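Local coordinates for NTP pyrophosphohydrolase MazG-like domain-containing protein (Vibrio sp. DAT722, PDB 2Q73) that probably hydrolyses nucleoside triphosphates to monophosphates and pyrophosphate, as a magnesium-dependent, MazG-type house-cleaning enzyme, at residues Tyr60-Leu63 against Tyr64-Ala68. Numbering follows the deposited sequence.
Sequences YDVL and YYVCA. With MG (magnesium ion), chain G.
Tyr60 to Leu63 hand their carbonyls to Tyr64 to Cys67 in successive i to i+4 bonds, two turns in the middle of helix 55-72 of an all-helical MazG fold. The bond from Tyr64 N to Tyr60 O measures 2.8 Å; that from Tyr65 N to Asp61 O is longer, at 3.3 Å. The side of Val62, Leu63, Val66 and Cys67 is apolar and buried. There Leu63 CD1 lies 4.2 Å from Cys67 SG, while Val62 CG1 comes alongside Val66 CG2 at 4.4 Å. Leu63 also meets Leu63 of the second subunit, and Val62 and Val66 pack on each other's counterparts there, so this strip forms part of the subunit interface. The side of Tyr64 and Tyr65 is partly exposed instead, though its rings still touch closely. Tyr64 CD2 stands 3.6 Å over the centre of the Tyr65 ring, and the Tyr64 hydroxyl reaches Asp14. With CG anti to its carbonyl carbon (chi1 -74°), the Tyr65 ring lies so that CD1 is 3.3 Å from Asp61 O. The CB of Asp61 points away from residues 64-68, and its carboxylate reaches the metal site: Glu30, Glu33 and Glu58 share its magnesium ion, and Lys84 of the second subunit pairs with OD1, probably helping to fix the carboxylate's rotation. The other oxygen, Asp61 OD2, binds the magnesium ion at 2.5 Å.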
loop_
_atom_site.group_PDB
_atom_site.type_symbol
_atom_site.label_atom_id
_atom_site.label_comp_id
_atom_site.label_asym_id
_atom_site.label_seq_id
_atom_site.Cartn_x
_atom_site.Cartn_y
_atom_site.Cartn_z
ATOM N N TYR C 60 -2.561 3.089 -14.718
ATOM C CA TYR C 60 -1.406 3.513 -15.511
ATOM C C TYR C 60 -0.299 4.083 -14.597
ATOM O O TYR C 60 0.881 3.780 -14.774
ATOM C CB TYR C 60 -1.783 4.541 -16.578
ATOM C CG TYR C 60 -0.556 4.894 -17.402
ATOM C CD1 TYR C 60 -0.165 4.098 -18.472
ATOM C CD2 TYR C 60 0.269 5.960 -17.033
ATOM C CE1 TYR C 60 0.999 4.400 -19.206
ATOM C CE2 TYR C 60 1.430 6.257 -17.741
ATOM C CZ TYR C 60 1.788 5.475 -18.818
ATOM O OH TYR C 60 2.937 5.781 -19.530
ATOM N N ASP C 61 -0.678 4.908 -13.623
ATOM C CA ASP C 61 0.328 5.510 -12.760
ATOM C C ASP C 61 1.078 4.460 -11.925
ATOM O O ASP C 61 2.272 4.608 -11.705
ATOM C CB ASP C 61 -0.286 6.573 -11.846
ATOM C CG ASP C 61 -0.776 7.806 -12.602
ATOM O OD1 ASP C 61 -0.495 7.975 -13.808
ATOM O OD2 ASP C 61 -1.457 8.629 -11.953
ATOM N N VAL C 62 0.380 3.417 -11.441
ATOM C CA VAL C 62 1.038 2.302 -10.751
ATOM C C VAL C 62 2.010 1.588 -11.724
ATOM O O VAL C 62 3.190 1.335 -11.376
ATOM C CB VAL C 62 0.003 1.325 -10.125
ATOM C CG1 VAL C 62 0.701 0.071 -9.627
ATOM C CG2 VAL C 62 -0.751 2.025 -8.959
ATOM N N LEU C 63 1.525 1.298 -12.932
ATOM C CA LEU C 63 2.314 0.676 -14.008
ATOM C C LEU C 63 3.590 1.475 -14.300
ATOM O O LEU C 63 4.669 0.888 -14.481
ATOM C CB LEU C 63 1.477 0.539 -15.287
ATOM C CG LEU C 63 2.187 0.064 -16.557
ATOM C CD1 LEU C 63 2.701 -1.330 -16.308
ATOM C CD2 LEU C 63 1.254 0.092 -17.776
ATOM N N TYR C 64 3.457 2.802 -14.320
ATOM C CA TYR C 64 4.586 3.691 -14.581
ATOM C C TYR C 64 5.667 3.462 -13.532
ATOM O O TYR C 64 6.830 3.286 -13.874
ATOM C CB TYR C 64 4.150 5.157 -14.569
ATOM C CG TYR C 64 5.303 6.125 -14.785
ATOM C CD1 TYR C 64 5.609 6.598 -16.057
ATOM C CD2 TYR C 64 6.094 6.562 -13.707
ATOM C CE1 TYR C 64 6.673 7.483 -16.265
ATOM C CE2 TYR C 64 7.150 7.443 -13.903
ATOM C CZ TYR C 64 7.430 7.902 -15.183
ATOM O OH TYR C 64 8.484 8.766 -15.398
ATOM N N TYR C 65 5.281 3.441 -12.258
ATOM C CA TYR C 65 6.276 3.240 -11.191
ATOM C C TYR C 65 6.819 1.820 -11.094
ATOM O O TYR C 65 7.976 1.647 -10.732
ATOM C CB TYR C 65 5.800 3.830 -9.854
ATOM C CG TYR C 65 5.895 5.317 -9.932
ATOM C CD1 TYR C 65 4.751 6.108 -10.148
ATOM C CD2 TYR C 65 7.155 5.945 -9.921
ATOM C CE1 TYR C 65 4.866 7.506 -10.276
ATOM C CE2 TYR C 65 7.281 7.307 -10.066
ATOM C CZ TYR C 65 6.136 8.079 -10.244
ATOM O OH TYR C 65 6.287 9.418 -10.350
ATOM N N VAL C 66 6.008 0.821 -11.465
ATOM C CA VAL C 66 6.501 -0.549 -11.614
ATOM C C VAL C 66 7.620 -0.588 -12.684
ATOM O O VAL C 66 8.687 -1.145 -12.442
ATOM C CB VAL C 66 5.353 -1.557 -11.904
ATOM C CG1 VAL C 66 5.903 -2.890 -12.397
ATOM C CG2 VAL C 66 4.505 -1.798 -10.637
ATOM N N CYS C 67 7.384 0.026 -13.845
ATOM C CA CYS C 67 8.440 0.105 -14.880
ATOM C C CYS C 67 9.654 0.925 -14.418
ATOM O O CYS C 67 10.805 0.541 -14.680
ATOM C CB CYS C 67 7.889 0.683 -16.176
ATOM S SG CYS C 67 6.702 -0.411 -16.987
ATOM N N ALA C 68 9.395 2.050 -13.753
ATOM C CA ALA C 68 10.489 2.924 -13.307
ATOM C C ALA C 68 11.352 2.186 -12.281
ATOM O O ALA C 68 12.581 2.218 -12.358
ATOM C CB ALA C 68 9.955 4.210 -12.735
HETATM MG MG MG G . -2.112 9.344 -9.689
HETATM O O HOH W 1 -3.840 10.969 -9.990
#